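Local structure of putative N-acetylmuramoyl-L-alanine amidase,autolysin cwp6 (Peptoclostridium difficile, 5J72) at residues T139-A144 with L186-D191; K158-N163 with A182-A187. The protein probably hydrolyses the amide bond between N-acetylmuramic acid and L-alanine in peptidoglycan as a zinc-dependent autolysin that carries CWB2 cell wall-binding domains. All coordinates share one frame; numbering follows the deposited sequence.

Contact 1: residues T139-A144 with L186-D191; sequences TRFETA and LANKDD
The carbonyl O of L186 takes a hydrogen bond from T196 OG1, while the edge of the F141 ring meets it almost in the ring plane, with F141 CD1 3.4 Å from L186 O. From outside the ring plane L186 CB touches the same F141 CD1, 3.5 Å away. Chi1 of -64° turns the F141 ring off the helix and out over the end of strand 184-187, where its CZ comes 3.5 Å from N188 OD1. The ring and amide planes are 59° apart, and N188 ND2 hydrogen-bonds D191 OD2 in a nearly straight line (172°), which fixes the amide's rotation. L186 CD1 packs 3.6 Å from R140 O, and A144 CB faces L186 CG. The arginine's guanidinium turns elsewhere, to G164 O. One water bridges the two backbones, donating to F141 O and accepting from L186 N. T139 and E142 form a capping box: T139 OG1 accepts from F141 N, and E142 OE1 accepts from T139 N and T139 OG1 on opposite faces of its carboxylate. The result is a capped helix N terminus set against an edge strand of the parallel sheet in a CWB2 α/β domain.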
# COMPACT_ATOMS: atom_id res chain seq x y z
N THR A 139 -17.48 11.08 6.74
CA THR A 139 -16.32 11.89 6.40
C THR A 139 -15.07 11.28 7.03
O THR A 139 -15.15 10.29 7.78
CB THR A 139 -16.49 13.34 6.89
OG1 THR A 139 -16.20 13.39 8.28
CG2 THR A 139 -17.94 13.86 6.70
N ARG A 140 -13.94 11.89 6.73
CA ARG A 140 -12.68 11.47 7.25
C ARG A 140 -12.73 11.42 8.82
O ARG A 140 -12.08 10.56 9.41
CB ARG A 140 -11.60 12.45 6.80
CG ARG A 140 -11.87 13.90 7.22
CD ARG A 140 -10.91 14.91 6.47
NE ARG A 140 -11.12 14.77 5.02
CZ ARG A 140 -10.27 15.15 4.07
NH1 ARG A 140 -9.14 15.77 4.39
NH2 ARG A 140 -10.53 14.87 2.81
N PHE A 141 -13.46 12.34 9.46
CA PHE A 141 -13.55 12.37 10.94
C PHE A 141 -14.22 11.09 11.44
O PHE A 141 -13.71 10.51 12.38
CB PHE A 141 -14.38 13.59 11.43
CG PHE A 141 -13.70 14.86 11.07
CD1 PHE A 141 -12.74 15.41 11.91
CD2 PHE A 141 -13.97 15.50 9.86
CE1 PHE A 141 -12.05 16.58 11.55
CE2 PHE A 141 -13.28 16.67 9.50
CZ PHE A 141 -12.32 17.19 10.34
N GLU A 142 -15.37 10.67 10.82
CA GLU A 142 -16.03 9.46 11.28
C GLU A 142 -15.24 8.25 10.91
O GLU A 142 -15.31 7.25 11.63
CB GLU A 142 -17.46 9.29 10.72
CG GLU A 142 -18.44 10.34 11.21
CD GLU A 142 -18.33 11.65 10.45
OE1 GLU A 142 -17.76 11.67 9.33
OE2 GLU A 142 -18.79 12.66 10.97
N THR A 143 -14.51 8.29 9.77
CA THR A 143 -13.70 7.12 9.42
C THR A 143 -12.58 6.95 10.50
O THR A 143 -12.33 5.80 10.89
CB THR A 143 -13.10 7.29 8.01
OG1 THR A 143 -14.15 7.04 7.11
CG2 THR A 143 -11.97 6.25 7.70
N ALA A 144 -11.95 8.05 10.96
CA ALA A 144 -10.90 7.92 11.98
C ALA A 144 -11.53 7.29 13.28
O ALA A 144 -10.89 6.49 13.96
CB ALA A 144 -10.30 9.27 12.30
N LEU A 186 -9.08 13.27 14.36
CA LEU A 186 -8.91 14.52 13.62
C LEU A 186 -9.65 15.73 14.18
O LEU A 186 -10.78 15.62 14.67
CB LEU A 186 -9.45 14.27 12.18
CG LEU A 186 -8.78 13.08 11.47
CD1 LEU A 186 -9.43 12.85 10.13
CD2 LEU A 186 -7.29 13.31 11.35
N ALA A 187 -8.99 16.90 14.06
CA ALA A 187 -9.53 18.18 14.52
C ALA A 187 -9.58 19.18 13.33
O ALA A 187 -9.02 18.91 12.26
CB ALA A 187 -8.58 18.76 15.54
N ASN A 188 -10.27 20.31 13.56
CA ASN A 188 -10.28 21.44 12.66
C ASN A 188 -9.34 22.41 13.34
O ASN A 188 -8.92 22.16 14.48
CB ASN A 188 -11.66 22.01 12.51
CG ASN A 188 -12.49 21.11 11.64
OD1 ASN A 188 -12.03 20.72 10.56
ND2 ASN A 188 -13.70 20.73 11.99
N LYS A 189 -8.98 23.51 12.69
CA LYS A 189 -8.02 24.40 13.35
C LYS A 189 -8.53 24.98 14.65
O LYS A 189 -7.74 25.15 15.60
CB LYS A 189 -7.68 25.60 12.41
CG LYS A 189 -6.64 26.52 13.02
CD LYS A 189 -6.48 27.81 12.22
CE LYS A 189 -5.40 28.63 12.88
NZ LYS A 189 -5.28 29.97 12.25
N ASP A 190 -9.83 25.31 14.72
CA ASP A 190 -10.33 25.95 15.94
C ASP A 190 -11.45 25.18 16.66
O ASP A 190 -12.03 25.71 17.60
CB ASP A 190 -10.84 27.39 15.57
CG ASP A 190 -9.72 28.26 15.02
OD1 ASP A 190 -8.68 28.36 15.70
OD2 ASP A 190 -9.89 28.82 13.92
N ASP A 191 -11.77 23.96 16.23
CA ASP A 191 -12.83 23.17 16.89
C ASP A 191 -12.63 21.68 16.64
O ASP A 191 -11.78 21.30 15.81
CB ASP A 191 -14.20 23.53 16.30
CG ASP A 191 -14.37 23.10 14.82
OD1 ASP A 191 -14.09 23.93 13.93
OD2 ASP A 191 -14.78 21.94 14.57
O HOH W 1 -11.88 12.03 14.16

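Contact 2: residues K158-N163 with A182-A187; sequences KVVIVN and APILLA
The flat carboxamide of N163 has A187 O over one face, with N163 CG 4.0 Å from that oxygen; at its rim, N163 OD1 accepts from E165 N and N163 ND2 donates to S216 O, so both polar ends are satisfied and the group cannot easily flip. This is the end of a parallel strand pair in a β-α-β unit, strand 158-163, helix 174-180 and strand 184-187, the last being an outermost strand of the four-stranded CWB2 sheet. The short strand axes come within 4.6 Å and diverge by 38°, a twisted parallel pairing. V160 turns both its N-H and its C=O to the neighbouring segment: V160 N donates to P183 O at 3.0 Å, and V160 O accepts from L185 N at 2.9 Å, nearly along the carbonyl axis. The next bond, from V162 N to L185 O, is weak, but A187 N donates firmly to V162 O. CA-H···O contacts fill in between, as from I161 CA to L185 O. V160, V162, I184 and L186 share one face of the sheet. There V160 and I184 lie side by side and point the same way, with V160 CB 3.9 Å from I184 CG1; A177 of helix 174-180 packs on both, and helix 375-387 packs on I184 and L186. The other face carries I161 and L185, and V159 CG1 lies against L185 CG as the two chains cross at a slant. At the start of the pair A182 CB presses on K158 O, 3.3 Å away. Chi1 of -76° sets I161 CG1 beside its backbone N, and the bend at chi2 (-81°) then carries I161 CD1 to L185 CB, leaving the other branch, I161 CG2, to meet A187 CB at 3.7 Å.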
# COMPACT_ATOMS: atom_id res chain seq x y z
N LYS A 158 -3.56 7.56 25.53
CA LYS A 158 -3.13 8.69 24.69
C LYS A 158 -3.90 8.69 23.37
O LYS A 158 -4.31 7.62 22.88
CB LYS A 158 -1.65 8.58 24.32
CG LYS A 158 -0.70 8.74 25.53
CD LYS A 158 0.79 8.52 25.07
CE LYS A 158 1.78 9.26 25.94
NZ LYS A 158 1.85 8.65 27.25
N VAL A 159 -4.12 9.87 22.82
CA VAL A 159 -4.74 10.05 21.51
C VAL A 159 -3.90 11.10 20.80
O VAL A 159 -3.59 12.14 21.40
CB VAL A 159 -6.22 10.53 21.55
CG1 VAL A 159 -6.76 10.74 20.11
CG2 VAL A 159 -7.11 9.50 22.30
N VAL A 160 -3.55 10.84 19.53
CA VAL A 160 -2.83 11.81 18.73
C VAL A 160 -3.85 12.56 17.92
O VAL A 160 -4.78 11.98 17.37
CB VAL A 160 -1.79 11.12 17.84
CG1 VAL A 160 -1.13 12.15 16.83
CG2 VAL A 160 -0.74 10.49 18.74
N ILE A 161 -3.68 13.88 17.81
CA ILE A 161 -4.65 14.63 17.02
C ILE A 161 -3.89 15.41 15.92
O ILE A 161 -2.84 15.96 16.20
CB ILE A 161 -5.29 15.67 18.00
CG1 ILE A 161 -6.32 14.98 18.96
CG2 ILE A 161 -5.98 16.75 17.14
CD1 ILE A 161 -7.67 14.77 18.29
N VAL A 162 -4.43 15.41 14.75
CA VAL A 162 -3.84 16.10 13.58
C VAL A 162 -5.01 16.87 13.00
O VAL A 162 -6.14 16.46 13.15
CB VAL A 162 -3.37 15.00 12.60
CG1 VAL A 162 -3.22 15.55 11.20
CG2 VAL A 162 -2.03 14.39 13.13
N ASN A 163 -4.73 17.99 12.36
CA ASN A 163 -5.77 18.74 11.67
C ASN A 163 -6.22 17.93 10.49
O ASN A 163 -5.37 17.61 9.65
CB ASN A 163 -5.16 20.06 11.18
CG ASN A 163 -6.16 20.92 10.41
OD1 ASN A 163 -6.96 20.41 9.61
ND2 ASN A 163 -6.20 22.25 10.66
N ALA A 182 -1.42 4.34 20.11
CA ALA A 182 -2.55 5.25 20.17
C ALA A 182 -3.15 5.50 18.80
O ALA A 182 -2.45 5.42 17.81
CB ALA A 182 -2.04 6.61 20.67
N PRO A 183 -4.44 5.80 18.75
CA PRO A 183 -5.05 6.10 17.48
C PRO A 183 -4.82 7.62 17.15
O PRO A 183 -4.50 8.43 18.05
CB PRO A 183 -6.54 5.87 17.72
CG PRO A 183 -6.72 6.28 19.19
CD PRO A 183 -5.42 5.76 19.87
N ILE A 184 -5.03 7.97 15.89
CA ILE A 184 -4.96 9.35 15.49
C ILE A 184 -6.43 9.75 15.21
O ILE A 184 -7.14 9.09 14.43
CB ILE A 184 -4.14 9.50 14.21
CG1 ILE A 184 -2.65 9.28 14.53
CG2 ILE A 184 -4.50 10.89 13.55
CD1 ILE A 184 -1.69 9.14 13.28
N LEU A 185 -6.90 10.80 15.87
CA LEU A 185 -8.24 11.31 15.56
C LEU A 185 -8.04 12.73 14.93
O LEU A 185 -6.95 13.29 15.03
CB LEU A 185 -9.17 11.49 16.82
CG LEU A 185 -9.51 10.15 17.48
CD1 LEU A 185 -10.36 10.41 18.76
CD2 LEU A 185 -10.23 9.17 16.50
N LEU A 186 -9.08 13.27 14.36
CA LEU A 186 -8.91 14.52 13.62
C LEU A 186 -9.65 15.73 14.18
O LEU A 186 -10.78 15.62 14.67
CB LEU A 186 -9.45 14.27 12.18
CG LEU A 186 -8.78 13.08 11.47
CD1 LEU A 186 -9.43 12.85 10.13
CD2 LEU A 186 -7.29 13.31 11.35
N ALA A 187 -8.99 16.90 14.06
CA ALA A 187 -9.53 18.18 14.52
C ALA A 187 -9.58 19.18 13.33
O ALA A 187 -9.02 18.91 12.26
CB ALA A 187 -8.58 18.76 15.54

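How the contacts relate
From the N-terminal side, the chain enters helix 140-151, runs along strand 158-163, crosses through helix 174-180 and returns as strand 184-187 before the turn at 188-191. Contact 2 closes the shorter loop, from strand to neighbouring strand; contact 1 closes the longer one, which starts earlier, ends later and so encloses it. The two share L186 and A187, and their centres are 9 Å apart. Strand 184-187 thus has its backbone bonded to strand 158-163 and its far end covered by the start of helix 140-151. A144 bridges the two sites, its CB packing on I184 O and its O on L185 CD2. Together the contacts tie helix 140-151, the β-α-β unit and the sheet's edge within one CWB2 domain.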